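Long-range contacts in AGR_C_1268p (Agrobacterium tumefaciens str. C58, PDB 2GHS), which probably binds one divalent metal ion per subunit and hydrolyses sugar lactones, as a regucalcin-like member of the SMP-30/gluconolactonase family: residues M48-G53 / N67-E72; R71-L76 / T84-P89. All blocks are in the same frame, centred on the assembly; numbering follows the deposited sequence.

Interaction 1 of 2, residues M48-G53 / N67-E72; sequences MLLGEG and NILERE. With EDO (1,2-ethanediol), chain D.
Leu-50 and Leu-69 meet at the apolar centre, where CD2 of Leu-50 lies 3.9 Å from CG of Leu-69. The contact joins the two inner strands of a four-stranded beta-propeller blade, the fold of the SMP-30 family, where 51-57 starts and 62-67 ends. CG of Leu-50 stands anti to its backbone N (chi1 -174°), which carries CD2 toward the 67-72 turn. On one flank, CD2 of Leu-49 crosses Leu-69 at about a right angle and touches its CB. On the other, the side chains of Glu-52 and Ile-68 run side by side in the same direction, with CB of Glu-52 3.6 Å from CD1 of Ile-68. Ile-68 also touches Arg-135 and Asn-137, both predicted to bind substrate.

The backbones pair at Gly-51 and Asn-67, an antiparallel non-hydrogen-bonded pair. Beside it, N of Ile-68 donates to O of Leu-50 at 3.0 Å. Asn-67 adds a side-chain bond: its OD1 takes the N-H of Leu-50 at 3.0 Å, almost straight (172°). The same amide reaches the other way, with ND2 bound to OE1 of Glu-72, which lies in the amide plane. These bonds fix the rotation of the Asn-67 amide. SE of Met-48 packs against CB of Asn-67. A water accepts from both N of Leu-49 and ND2 of Asn-67, bridging the segments. A G1 beta bulge follows, with Arg-71 and Glu-72 together opposite Asn-67.

At the pocket edge, Glu-52 is a predicted ligand of the divalent metal, with Asn-182 and Asp-233. Its chain bends at chi2 (-68°), leading the carboxylate away from Ile-68. OE1 accepts from N of Gly-53 through its anti lone pair. OE2 accepts a hydrogen bond from O2 of a 1,2-ethanediol, probably from the crystallisation liquor, at 2.9 Å.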
loop_
_atom_site.group_PDB
_atom_site.type_symbol
_atom_site.label_atom_id
_atom_site.label_comp_id
_atom_site.label_asym_id
_atom_site.label_seq_id
_atom_site.Cartn_x
_atom_site.Cartn_y
_atom_site.Cartn_z
HETATM N N MSE A 48 6.822 12.575 5.730
HETATM C CA MSE A 48 5.768 11.834 6.394
HETATM C C MSE A 48 6.346 11.047 7.543
HETATM O O MSE A 48 7.334 10.336 7.379
HETATM C CB MSE A 48 5.149 10.807 5.447
HETATM C CG MSE A 48 4.615 11.356 4.170
HETATM SE SE MSE A 48 2.982 12.460 4.414
HETATM C CE MSE A 48 3.844 14.161 4.462
ATOM N N LEU A 49 5.693 11.124 8.694
ATOM C CA LEU A 49 6.062 10.253 9.816
ATOM C C LEU A 49 5.860 8.805 9.398
ATOM O O LEU A 49 6.752 7.973 9.581
ATOM C CB LEU A 49 5.242 10.615 11.046
ATOM C CG LEU A 49 5.471 9.793 12.285
ATOM C CD1 LEU A 49 6.903 9.970 12.711
ATOM C CD2 LEU A 49 4.449 10.256 13.354
ATOM N N LEU A 50 4.719 8.510 8.767
ATOM C CA LEU A 50 4.465 7.155 8.275
ATOM C C LEU A 50 3.651 7.255 6.993
ATOM O O LEU A 50 2.410 7.134 6.989
ATOM C CB LEU A 50 3.789 6.291 9.352
ATOM C CG LEU A 50 3.611 4.812 8.980
ATOM C CD1 LEU A 50 4.883 4.220 8.485
ATOM C CD2 LEU A 50 3.056 3.988 10.152
ATOM N N GLY A 51 4.353 7.532 5.896
ATOM C CA GLY A 51 3.719 7.632 4.616
ATOM C C GLY A 51 3.315 6.247 4.178
ATOM O O GLY A 51 4.153 5.320 4.254
ATOM N N GLU A 52 2.056 6.077 3.736
ATOM C CA GLU A 52 1.554 4.748 3.351
ATOM C C GLU A 52 0.323 4.784 2.466
ATOM O O GLU A 52 -0.322 5.835 2.293
ATOM C CB GLU A 52 1.199 3.907 4.607
ATOM C CG GLU A 52 2.227 2.849 5.068
ATOM C CD GLU A 52 2.405 1.626 4.110
ATOM O OE1 GLU A 52 1.801 1.639 2.987
ATOM O OE2 GLU A 52 3.163 0.673 4.507
ATOM N N GLY A 53 -0.005 3.626 1.881
ATOM C CA GLY A 53 -1.240 3.519 1.146
ATOM C C GLY A 53 -1.441 4.390 -0.099
ATOM O O GLY A 53 -2.575 4.796 -0.369
ATOM N N ASN A 67 -0.703 9.739 5.868
ATOM C CA ASN A 67 0.271 9.849 6.976
ATOM C C ASN A 67 -0.402 9.189 8.164
ATOM O O ASN A 67 -1.159 9.826 8.864
ATOM C CB ASN A 67 0.621 11.292 7.240
ATOM C CG ASN A 67 1.823 11.457 8.157
ATOM O OD1 ASN A 67 2.475 10.493 8.511
ATOM N ND2 ASN A 67 2.122 12.705 8.525
ATOM N N ILE A 68 -0.172 7.884 8.312
ATOM C CA ILE A 68 -1.094 7.047 9.106
ATOM C C ILE A 68 -1.243 7.573 10.530
ATOM O O ILE A 68 -2.355 7.850 11.001
ATOM C CB ILE A 68 -0.666 5.547 9.158
ATOM C CG1 ILE A 68 -0.777 4.890 7.794
ATOM C CG2 ILE A 68 -1.581 4.780 10.177
ATOM C CD1 ILE A 68 -0.400 3.418 7.840
ATOM N N LEU A 69 -0.125 7.693 11.217
ATOM C CA LEU A 69 -0.111 7.989 12.652
ATOM C C LEU A 69 -0.561 9.412 12.955
ATOM O O LEU A 69 -0.999 9.674 14.042
ATOM C CB LEU A 69 1.292 7.759 13.228
ATOM C CG LEU A 69 1.877 6.347 12.983
ATOM C CD1 LEU A 69 3.275 6.210 13.561
ATOM C CD2 LEU A 69 0.957 5.284 13.567
ATOM N N GLU A 70 -0.502 10.315 11.971
ATOM C CA GLU A 70 -0.972 11.698 12.156
ATOM C C GLU A 70 -2.402 11.949 11.626
ATOM O O GLU A 70 -2.886 13.098 11.619
ATOM C CB GLU A 70 -0.012 12.685 11.485
ATOM C CG GLU A 70 1.398 12.622 12.054
ATOM C CD GLU A 70 1.597 13.439 13.328
ATOM O OE1 GLU A 70 0.623 13.715 14.059
ATOM O OE2 GLU A 70 2.760 13.817 13.583
ATOM N N ARG A 71 -3.057 10.901 11.148
ATOM C CA ARG A 71 -4.472 10.978 10.726
ATOM C C ARG A 71 -4.658 11.964 9.569
ATOM O O ARG A 71 -5.519 12.826 9.621
ATOM C CB ARG A 71 -5.393 11.307 11.896
ATOM C CG ARG A 71 -5.276 10.368 13.064
ATOM C CD ARG A 71 -6.372 10.607 14.144
ATOM N NE ARG A 71 -6.505 12.044 14.360
ATOM C CZ ARG A 71 -5.754 12.774 15.167
ATOM N NH1 ARG A 71 -4.925 12.195 15.993
ATOM N NH2 ARG A 71 -5.894 14.093 15.203
ATOM N N GLU A 72 -3.775 11.872 8.578
ATOM C CA GLU A 72 -3.882 12.766 7.384
ATOM C C GLU A 72 -4.044 12.002 6.097
ATOM O O GLU A 72 -3.412 10.973 5.915
ATOM C CB GLU A 72 -2.632 13.626 7.239
ATOM C CG GLU A 72 -2.372 14.561 8.386
ATOM C CD GLU A 72 -0.964 15.157 8.357
ATOM O OE1 GLU A 72 -0.025 14.671 7.647
ATOM O OE2 GLU A 72 -0.805 16.157 9.110
HETATM C C1 EDO D . 3.800 -0.750 9.164
HETATM O O1 EDO D . 2.836 0.307 9.100
HETATM C C2 EDO D . 4.470 -0.825 7.784
HETATM O O2 EDO D . 3.508 -1.146 6.752
HETATM O O HOH W 1 4.536 13.753 9.569
#

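Interaction 2 of 2, residues R71-L76 / T84-P89; sequences RELHEL and TVHALP
Backbone pairing joins Leu-73 to His-86 and Glu-75 to Thr-84, both hydrogen-bonded antiparallel pairs. Glu-72 with Ala-87 and His-74 with Val-85 are the non-hydrogen-bonded pairs. Past the strand end, N of Leu-88 donates to O of Arg-71.

Side-chain hydrogen bonds add to this. NE2 of His-86 donates to OE1 of Glu-75 at 2.7 Å, and the carboxylate is nearly coplanar with the ring. The Glu-75 chain is fully extended (chi1 -180°), which carries OE1 to the ring edge. NE of Arg-71 donates to O of Leu-88 at 3.2 Å, within the guanidinium plane. A water links NH2 of Arg-71 to that same oxygen. The His-74 ring is held by NE2 bonded to OE1 of Glu-72 at 2.8 Å and by ND1 bonded to NZ of Lys-83.

Apolar contacts lie on both faces. CG1 of Val-85 makes a CH-pi contact over the His-74 ring, 4.0 Å from its centroid. It also touches CB of Glu-72. CD1 of Leu-88 packs on CB of Leu-73, 4.2 Å away.

The arrangement is an antiparallel beta hairpin, forming the outer two strands of a beta-propeller blade.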
loop_
_atom_site.group_PDB
_atom_site.type_symbol
_atom_site.label_atom_id
_atom_site.label_comp_id
_atom_site.label_asym_id
_atom_site.label_seq_id
_atom_site.Cartn_x
_atom_site.Cartn_y
_atom_site.Cartn_z
ATOM N N ARG A 71 -3.057 10.901 11.148
ATOM C CA ARG A 71 -4.472 10.978 10.726
ATOM C C ARG A 71 -4.658 11.964 9.569
ATOM O O ARG A 71 -5.519 12.826 9.621
ATOM C CB ARG A 71 -5.393 11.307 11.896
ATOM C CG ARG A 71 -5.276 10.368 13.064
ATOM C CD ARG A 71 -6.372 10.607 14.144
ATOM N NE ARG A 71 -6.505 12.044 14.360
ATOM C CZ ARG A 71 -5.754 12.774 15.167
ATOM N NH1 ARG A 71 -4.925 12.195 15.993
ATOM N NH2 ARG A 71 -5.894 14.093 15.203
ATOM N N GLU A 72 -3.775 11.872 8.578
ATOM C CA GLU A 72 -3.882 12.766 7.384
ATOM C C GLU A 72 -4.044 12.002 6.097
ATOM O O GLU A 72 -3.412 10.973 5.915
ATOM C CB GLU A 72 -2.632 13.626 7.239
ATOM C CG GLU A 72 -2.372 14.561 8.386
ATOM C CD GLU A 72 -0.964 15.157 8.357
ATOM O OE1 GLU A 72 -0.025 14.671 7.647
ATOM O OE2 GLU A 72 -0.805 16.157 9.110
ATOM N N LEU A 73 -4.861 12.542 5.212
ATOM C CA LEU A 73 -5.014 12.055 3.853
ATOM C C LEU A 73 -4.435 13.153 2.955
ATOM O O LEU A 73 -4.948 14.286 2.940
ATOM C CB LEU A 73 -6.501 11.861 3.510
ATOM C CG LEU A 73 -6.895 11.526 2.063
ATOM C CD1 LEU A 73 -6.246 10.267 1.571
ATOM C CD2 LEU A 73 -8.390 11.405 1.976
ATOM N N HIS A 74 -3.381 12.797 2.217
ATOM C CA HIS A 74 -2.635 13.701 1.361
ATOM C C HIS A 74 -3.079 13.541 -0.074
ATOM O O HIS A 74 -3.329 12.438 -0.527
ATOM C CB HIS A 74 -1.134 13.371 1.505
ATOM C CG HIS A 74 -0.600 13.786 2.821
ATOM N ND1 HIS A 74 0.148 14.938 2.963
ATOM C CD2 HIS A 74 -0.786 13.302 4.070
ATOM C CE1 HIS A 74 0.438 15.108 4.244
ATOM N NE2 HIS A 74 -0.134 14.143 4.939
ATOM N N GLU A 75 -3.175 14.688 -0.746
ATOM C CA GLU A 75 -3.691 14.777 -2.120
ATOM C C GLU A 75 -2.690 15.626 -2.913
ATOM O O GLU A 75 -2.346 16.719 -2.489
ATOM C CB GLU A 75 -5.045 15.476 -2.100
ATOM C CG GLU A 75 -5.689 15.634 -3.450
ATOM C CD GLU A 75 -7.006 16.403 -3.436
ATOM O OE1 GLU A 75 -7.454 16.878 -2.365
ATOM O OE2 GLU A 75 -7.609 16.522 -4.533
ATOM N N LEU A 76 -2.226 15.087 -4.051
ATOM C CA LEU A 76 -1.283 15.763 -4.915
ATOM C C LEU A 76 -1.776 15.701 -6.339
ATOM O O LEU A 76 -1.802 14.637 -6.947
ATOM C CB LEU A 76 0.104 15.103 -4.841
ATOM C CG LEU A 76 1.186 15.736 -5.744
ATOM C CD1 LEU A 76 1.437 17.180 -5.360
ATOM C CD2 LEU A 76 2.472 14.932 -5.724
ATOM N N THR A 84 -2.748 19.200 -1.105
ATOM C CA THR A 84 -3.765 19.455 -0.095
ATOM C C THR A 84 -3.666 18.402 0.977
ATOM O O THR A 84 -3.402 17.240 0.681
ATOM C CB THR A 84 -5.162 19.441 -0.727
ATOM O OG1 THR A 84 -5.179 20.331 -1.848
ATOM C CG2 THR A 84 -6.274 19.887 0.274
ATOM N N VAL A 85 -3.817 18.803 2.227
ATOM C CA VAL A 85 -3.783 17.824 3.325
ATOM C C VAL A 85 -5.120 17.836 4.061
ATOM O O VAL A 85 -5.608 18.891 4.454
ATOM C CB VAL A 85 -2.681 18.120 4.340
ATOM C CG1 VAL A 85 -2.656 16.996 5.358
ATOM C CG2 VAL A 85 -1.321 18.300 3.655
ATOM N N HIS A 86 -5.712 16.663 4.218
ATOM C CA HIS A 86 -7.056 16.537 4.788
ATOM C C HIS A 86 -6.921 15.827 6.128
ATOM O O HIS A 86 -6.345 14.766 6.200
ATOM C CB HIS A 86 -7.971 15.728 3.880
ATOM C CG HIS A 86 -8.050 16.251 2.478
ATOM N ND1 HIS A 86 -8.898 17.275 2.116
ATOM C CD2 HIS A 86 -7.371 15.906 1.350
ATOM C CE1 HIS A 86 -8.751 17.527 0.823
ATOM N NE2 HIS A 86 -7.830 16.715 0.337
ATOM N N ALA A 87 -7.449 16.439 7.161
ATOM C CA ALA A 87 -7.423 15.911 8.519
ATOM C C ALA A 87 -8.539 14.892 8.724
ATOM O O ALA A 87 -9.703 15.158 8.442
ATOM C CB ALA A 87 -7.605 17.045 9.483
ATOM N N LEU A 88 -8.181 13.755 9.301
ATOM C CA LEU A 88 -9.142 12.686 9.550
ATOM C C LEU A 88 -9.349 12.473 11.052
ATOM O O LEU A 88 -8.429 12.703 11.858
ATOM C CB LEU A 88 -8.569 11.397 8.970
ATOM C CG LEU A 88 -8.173 11.375 7.510
ATOM C CD1 LEU A 88 -7.516 10.058 7.159
ATOM C CD2 LEU A 88 -9.398 11.605 6.619
ATOM N N PRO A 89 -10.543 11.976 11.436
ATOM C CA PRO A 89 -10.805 11.660 12.825
ATOM C C PRO A 89 -10.343 10.220 13.182
ATOM O O PRO A 89 -10.756 9.720 14.214
ATOM C CB PRO A 89 -12.338 11.693 12.894
ATOM C CG PRO A 89 -12.768 11.240 11.528
ATOM C CD PRO A 89 -11.670 11.647 10.559
HETATM O O HOH W 2 -7.056 14.881 12.597
HETATM O O HOH W 3 -4.343 18.942 -4.084
#

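Overall arrangement
After strands 34-36 and 41-44, which belong to other sheets, the chain enters strand 51-57, turns back along strand 62-67 and reaches the turn before strand 72-77. Interaction 1 closes this first loop, with 13 residues between its segments. Interaction 2 starts at Arg-71 and Glu-72, where interaction 1 ends. It closes the next, shorter loop of seven residues, through strand 82-87. The two loops follow one another and overlap only at the shared residues. Together they tie the four strands of one propeller blade, from the innermost strand at the pocket to the outermost. Their centres are 9 Å apart, and they touch where His-74 packs against Met-48 and Asn-67.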